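Local coordinates for protein dihydrodipicolinate synthase (Bacteroides thetaiotaomicron, PDB 4XKY) that probably catalyses a Schiff-base aldolase reaction of pyruvate, as in the dihydrodipicolinate synthases of lysine biosynthesis, at residues D20-E25 and M60-N65; P11-L16 and Q28-H33. All blocks are in the same frame, centred on the assembly; numbering follows the deposited sequence.

Interaction 1. Residues D20-E25 and M60-N65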
loop_
_atom_site.group_PDB
_atom_site.type_symbol
_atom_site.label_atom_id
_atom_site.label_comp_id
_atom_site.label_asym_id
_atom_site.label_seq_id
_atom_site.Cartn_x
_atom_site.Cartn_y
_atom_site.Cartn_z
ATOM N N ASP A 20 15.687 -6.271 -27.999
ATOM C CA ASP A 20 15.595 -4.979 -28.661
ATOM C C ASP A 20 15.385 -5.117 -30.159
ATOM O O ASP A 20 15.810 -4.243 -30.907
ATOM C CB ASP A 20 16.880 -4.177 -28.443
ATOM C CG ASP A 20 16.635 -2.673 -28.498
ATOM O OD1 ASP A 20 15.515 -2.213 -28.190
ATOM O OD2 ASP A 20 17.560 -1.937 -28.814
ATOM N N VAL A 21 14.741 -6.198 -30.609
ATOM C CA VAL A 21 14.552 -6.420 -32.071
ATOM C C VAL A 21 13.103 -6.768 -32.294
ATOM O O VAL A 21 12.607 -7.725 -31.708
ATOM C CB VAL A 21 15.405 -7.595 -32.639
ATOM C CG1 VAL A 21 15.151 -7.806 -34.154
ATOM C CG2 VAL A 21 16.883 -7.357 -32.410
ATOM N N LEU A 22 12.445 -6.006 -33.151
ATOM C CA LEU A 22 11.036 -6.190 -33.448
ATOM C C LEU A 22 10.831 -7.369 -34.417
ATOM O O LEU A 22 11.547 -7.483 -35.400
ATOM C CB LEU A 22 10.474 -4.907 -34.081
ATOM C CG LEU A 22 8.948 -4.808 -34.307
ATOM C CD1 LEU A 22 8.186 -4.677 -32.992
ATOM C CD2 LEU A 22 8.603 -3.632 -35.222
ATOM N N ASP A 23 9.846 -8.219 -34.128
ATOM C CA ASP A 23 9.409 -9.312 -35.035
ATOM C C ASP A 23 8.392 -8.778 -36.039
ATOM O O ASP A 23 7.171 -8.835 -35.823
ATOM C CB ASP A 23 8.786 -10.458 -34.236
ATOM C CG ASP A 23 8.186 -11.565 -35.125
ATOM O OD1 ASP A 23 8.539 -11.688 -36.319
ATOM O OD2 ASP A 23 7.332 -12.307 -34.622
ATOM N N VAL A 24 8.895 -8.250 -37.141
ATOM C CA VAL A 24 8.020 -7.575 -38.111
ATOM C C VAL A 24 7.060 -8.540 -38.786
ATOM O O VAL A 24 5.905 -8.227 -38.971
ATOM C CB VAL A 24 8.817 -6.808 -39.171
ATOM C CG1 VAL A 24 7.857 -6.179 -40.172
ATOM C CG2 VAL A 24 9.661 -5.722 -38.503
ATOM N N GLU A 25 7.539 -9.718 -39.146
ATOM C CA GLU A 25 6.698 -10.676 -39.819
ATOM C C GLU A 25 5.581 -11.161 -38.920
ATOM O O GLU A 25 4.460 -11.304 -39.370
ATOM C CB GLU A 25 7.531 -11.848 -40.339
ATOM C CG GLU A 25 8.518 -11.382 -41.406
ATOM C CD GLU A 25 8.685 -12.347 -42.559
ATOM O OE1 GLU A 25 9.820 -12.830 -42.751
ATOM O OE2 GLU A 25 7.690 -12.613 -43.277
ATOM N N MET A 60 9.353 3.196 -31.010
ATOM C CA MET A 60 9.142 3.921 -32.269
ATOM C C MET A 60 8.917 2.980 -33.446
ATOM O O MET A 60 8.033 3.218 -34.257
ATOM C CB MET A 60 10.272 4.899 -32.552
ATOM C CG MET A 60 10.247 6.051 -31.559
ATOM S SD MET A 60 11.472 7.373 -31.728
ATOM C CE MET A 60 12.998 6.482 -32.026
ATOM N N GLU A 61 9.682 1.899 -33.514
ATOM C CA GLU A 61 9.488 0.909 -34.562
ATOM C C GLU A 61 8.119 0.235 -34.489
ATOM O O GLU A 61 7.525 -0.044 -35.517
ATOM C CB GLU A 61 10.596 -0.125 -34.531
ATOM C CG GLU A 61 11.947 0.500 -34.819
ATOM C CD GLU A 61 13.083 -0.498 -34.846
ATOM O OE1 GLU A 61 12.863 -1.684 -34.516
ATOM O OE2 GLU A 61 14.212 -0.079 -35.171
ATOM N N MET A 62 7.613 -0.007 -33.286
ATOM C CA MET A 62 6.313 -0.618 -33.162
ATOM C C MET A 62 5.254 0.310 -33.733
ATOM O O MET A 62 4.377 -0.133 -34.438
ATOM C CB MET A 62 5.978 -0.936 -31.716
ATOM C CG MET A 62 4.597 -1.563 -31.468
ATOM S SD MET A 62 4.358 -3.141 -32.323
ATOM C CE MET A 62 2.705 -3.562 -31.790
ATOM N N ILE A 63 5.323 1.593 -33.386
ATOM C CA ILE A 63 4.396 2.573 -33.904
ATOM C C ILE A 63 4.445 2.655 -35.432
ATOM O O ILE A 63 3.405 2.584 -36.086
ATOM C CB ILE A 63 4.698 3.949 -33.302
ATOM C CG1 ILE A 63 4.324 3.946 -31.821
ATOM C CG2 ILE A 63 3.939 5.071 -34.015
ATOM C CD1 ILE A 63 4.940 5.092 -31.047
ATOM N N LYS A 64 5.647 2.833 -35.982
ATOM C CA LYS A 64 5.826 2.972 -37.426
ATOM C C LYS A 64 5.334 1.739 -38.164
ATOM O O LYS A 64 4.496 1.845 -39.047
ATOM C CB LYS A 64 7.289 3.206 -37.799
ATOM C CG LYS A 64 7.919 4.511 -37.306
ATOM C CD LYS A 64 9.226 4.773 -38.073
ATOM C CE LYS A 64 10.337 5.420 -37.251
ATOM N NZ LYS A 64 11.052 4.429 -36.388
ATOM N N ASN A 65 5.841 0.563 -37.820
ATOM C CA ASN A 65 5.352 -0.660 -38.486
ATOM C C ASN A 65 3.852 -0.895 -38.328
ATOM O O ASN A 65 3.201 -1.341 -39.270
ATOM C CB ASN A 65 6.118 -1.906 -38.028
ATOM C CG ASN A 65 7.473 -2.003 -38.659
ATOM O OD1 ASN A 65 7.624 -2.542 -39.758
ATOM N ND2 ASN A 65 8.467 -1.422 -38.003
HETATM O O HOH W 1 13.886 -3.915 -34.409
#
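L22 reaches from the short strand 21-22 to the side of helix 56-70, and its CB and two methyls meet different parts of that helix. CB lies 4.0 Å from E61 OE1, at the end of an extended glutamate chain. With CG anti to the backbone N (chi1 -172°), the isobutyl group is carried onto the helix and its two methyls part. CD1 turns to the thioether of M62, its carbon 4.2 Å from SD, and the two side chains cross at about a right angle. CD2 instead settles over one turn of helix, 3.6 Å from N65 ND2 and 3.8 Å from E61 O. That amide is held within its own helix: N65 ND2 donates to E61 O at 3.0 Å, nearly straight at 166°, while N65 N reaches the same oxygen from the opposite face of the carbonyl. At the other end of the amide, OD1 accepts from R68 of the same helix, and V24, in the first turn of helix 24-36, lays CG1 3.7 Å from that oxygen. A leucine suits the buried middle, because its two methyls can touch M62 and N65 without needing polar partners. No direct hydrogen bond joins the segments; a water accepts one from L22 N and donates one to E61 OE1. The chemistry thus implies apolar contact against polar groups already satisfied within the helix, with a single water as the polar link.

Interaction 2. Residues P11-L16 and Q28-H33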
loop_
_atom_site.group_PDB
_atom_site.type_symbol
_atom_site.label_atom_id
_atom_site.label_comp_id
_atom_site.label_asym_id
_atom_site.label_seq_id
_atom_site.Cartn_x
_atom_site.Cartn_y
_atom_site.Cartn_z
ATOM N N PRO A 11 -5.187 -4.515 -27.158
ATOM C CA PRO A 11 -3.869 -4.020 -26.844
ATOM C C PRO A 11 -2.862 -5.014 -27.412
ATOM O O PRO A 11 -2.630 -6.093 -26.837
ATOM C CB PRO A 11 -3.853 -4.004 -25.308
ATOM C CG PRO A 11 -4.753 -5.139 -24.922
ATOM C CD PRO A 11 -5.726 -5.349 -26.076
ATOM N N LEU A 12 -2.300 -4.670 -28.565
ATOM C CA LEU A 12 -1.361 -5.559 -29.223
ATOM C C LEU A 12 -0.147 -5.867 -28.354
ATOM O O LEU A 12 0.379 -4.999 -27.681
ATOM C CB LEU A 12 -0.878 -4.977 -30.548
ATOM C CG LEU A 12 -1.752 -5.191 -31.783
ATOM C CD1 LEU A 12 -3.080 -4.509 -31.566
ATOM C CD2 LEU A 12 -1.095 -4.578 -32.997
ATOM N N VAL A 13 0.308 -7.120 -28.401
ATOM C CA VAL A 13 1.642 -7.446 -27.945
ATOM C C VAL A 13 2.617 -6.780 -28.914
ATOM O O VAL A 13 2.247 -6.457 -30.060
ATOM C CB VAL A 13 1.896 -8.977 -27.853
ATOM C CG1 VAL A 13 0.940 -9.632 -26.869
ATOM C CG2 VAL A 13 1.746 -9.659 -29.186
ATOM N N THR A 14 3.824 -6.510 -28.423
ATOM C CA THR A 14 4.913 -6.017 -29.242
ATOM C C THR A 14 5.726 -7.275 -29.522
ATOM O O THR A 14 6.447 -7.743 -28.663
ATOM C CB THR A 14 5.739 -4.921 -28.520
ATOM O OG1 THR A 14 4.888 -3.806 -28.164
ATOM C CG2 THR A 14 6.880 -4.430 -29.418
ATOM N N PRO A 15 5.549 -7.879 -30.706
ATOM C CA PRO A 15 6.288 -9.119 -31.000
ATOM C C PRO A 15 7.750 -8.820 -31.210
ATOM O O PRO A 15 8.090 -7.824 -31.854
ATOM C CB PRO A 15 5.645 -9.655 -32.269
ATOM C CG PRO A 15 4.584 -8.694 -32.670
ATOM C CD PRO A 15 4.692 -7.455 -31.820
ATOM N N LEU A 16 8.586 -9.660 -30.612
ATOM C CA LEU A 16 10.027 -9.483 -30.553
ATOM C C LEU A 16 10.777 -10.700 -31.075
ATOM O O LEU A 16 10.342 -11.845 -30.881
ATOM C CB LEU A 16 10.419 -9.291 -29.104
ATOM C CG LEU A 16 9.775 -8.096 -28.424
ATOM C CD1 LEU A 16 10.247 -8.104 -26.979
ATOM C CD2 LEU A 16 10.156 -6.796 -29.142
ATOM N N GLN A 28 2.929 -8.355 -38.649
ATOM C CA GLN A 28 2.042 -8.406 -39.815
ATOM C C GLN A 28 1.016 -9.508 -39.683
ATOM O O GLN A 28 -0.168 -9.257 -39.861
ATOM C CB GLN A 28 2.835 -8.590 -41.101
ATOM C CG GLN A 28 3.674 -7.355 -41.395
ATOM C CD GLN A 28 4.681 -7.508 -42.521
ATOM O OE1 GLN A 28 4.815 -8.578 -43.120
ATOM N NE2 GLN A 28 5.384 -6.415 -42.827
ATOM N N ARG A 29 1.448 -10.718 -39.340
ATOM C CA ARG A 29 0.477 -11.802 -39.147
ATOM C C ARG A 29 -0.513 -11.445 -38.047
ATOM O O ARG A 29 -1.702 -11.708 -38.197
ATOM C CB ARG A 29 1.128 -13.153 -38.841
ATOM C CG ARG A 29 1.666 -13.895 -40.060
ATOM C CD ARG A 29 2.155 -15.290 -39.680
ATOM N NE ARG A 29 3.322 -15.202 -38.798
ATOM C CZ ARG A 29 4.580 -15.112 -39.214
ATOM N NH1 ARG A 29 4.879 -15.134 -40.514
ATOM N NH2 ARG A 29 5.554 -15.033 -38.327
ATOM N N LEU A 30 -0.026 -10.853 -36.948
ATOM C CA LEU A 30 -0.907 -10.494 -35.829
ATOM C C LEU A 30 -1.965 -9.506 -36.277
ATOM O O LEU A 30 -3.146 -9.695 -36.002
ATOM C CB LEU A 30 -0.100 -9.923 -34.657
ATOM C CG LEU A 30 -0.841 -9.412 -33.418
ATOM C CD1 LEU A 30 -1.633 -10.501 -32.713
ATOM C CD2 LEU A 30 0.130 -8.762 -32.443
ATOM N N ILE A 31 -1.544 -8.453 -36.968
ATOM C CA ILE A 31 -2.475 -7.421 -37.396
ATOM C C ILE A 31 -3.490 -7.909 -38.445
ATOM O O ILE A 31 -4.659 -7.536 -38.372
ATOM C CB ILE A 31 -1.743 -6.148 -37.869
ATOM C CG1 ILE A 31 -1.067 -5.463 -36.675
ATOM C CG2 ILE A 31 -2.719 -5.177 -38.548
ATOM C CD1 ILE A 31 -0.024 -4.449 -37.084
ATOM N N GLU A 32 -3.065 -8.722 -39.407
ATOM C CA GLU A 32 -4.006 -9.318 -40.349
ATOM C C GLU A 32 -5.009 -10.181 -39.580
ATOM O O GLU A 32 -6.190 -10.131 -39.840
ATOM C CB GLU A 32 -3.294 -10.158 -41.423
ATOM C CG GLU A 32 -2.403 -9.374 -42.399
ATOM C CD GLU A 32 -3.129 -8.250 -43.127
ATOM O OE1 GLU A 32 -4.357 -8.366 -43.318
ATOM O OE2 GLU A 32 -2.488 -7.238 -43.496
ATOM N N HIS A 33 -4.530 -10.956 -38.615
ATOM C CA HIS A 33 -5.384 -11.851 -37.813
ATOM C C HIS A 33 -6.443 -11.044 -37.040
ATOM O O HIS A 33 -7.603 -11.433 -36.963
ATOM C CB HIS A 33 -4.454 -12.650 -36.891
ATOM C CG HIS A 33 -5.118 -13.418 -35.794
ATOM N ND1 HIS A 33 -5.857 -14.561 -36.017
ATOM C CD2 HIS A 33 -5.034 -13.285 -34.449
ATOM C CE1 HIS A 33 -6.244 -15.070 -34.862
ATOM N NE2 HIS A 33 -5.756 -14.315 -33.893
#
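L30 lays its CD2 methyl against V13, 3.7 Å from CG2, the two side chains crossing roughly at a right angle. The same methyl is 4.1 Å from L12 CG and 4.5 Å from P15 CG, so three residues of the loop share one leucine tip. CG of L30 stands anti to the backbone N (chi1 177°), which carries the branch out from helix 24-36 toward the loop. L12 runs past L30 in the opposite direction and sends its CD2 on to I31, 3.8 Å from CG1. Here the contact belongs to the TIM barrel of the DapA family: 11-16 follows the first barrel strand, 7-8, and helix 24-36 packs back against 11-16 before the chain enters strand 42-44. L42 of that strand touches both L12 and I31, while L262, K263 and L266 of helix 257-268 lie against V13. Branched aliphatic side chains fit this buried seam because they fill it from several directions, and P15 presents a compact ring in place of a flexible chain. Polar groups of the loop find partners elsewhere in the chain: T14 OG1 bonds to G49 O, and P11 O accepts from N213 ND2, whose residue also touches L30.

Interactions 1 and 2 lie with their centres about 10 Å apart and share helix 24-36, whose first turn serves 20-25 and whose middle serves 11-16. Their segments alternate along the chain, and 11-16 and 20-25 also touch directly: D23 N lies 2.9 Å from P15 O, a probable hydrogen bond. M62 is a second bridge, its CE 3.4 Å from V13 O. Of the two, interaction 2 is nearer the predicted pyruvate site: the side chain of V13 is about 4 Å from that of T48, against about 9 Å for M62. Interaction 1 is also farther from the chain centre, about 17 Å between centres against 13 Å, and joins helix 56-70 to the residues leading into helix 24-36.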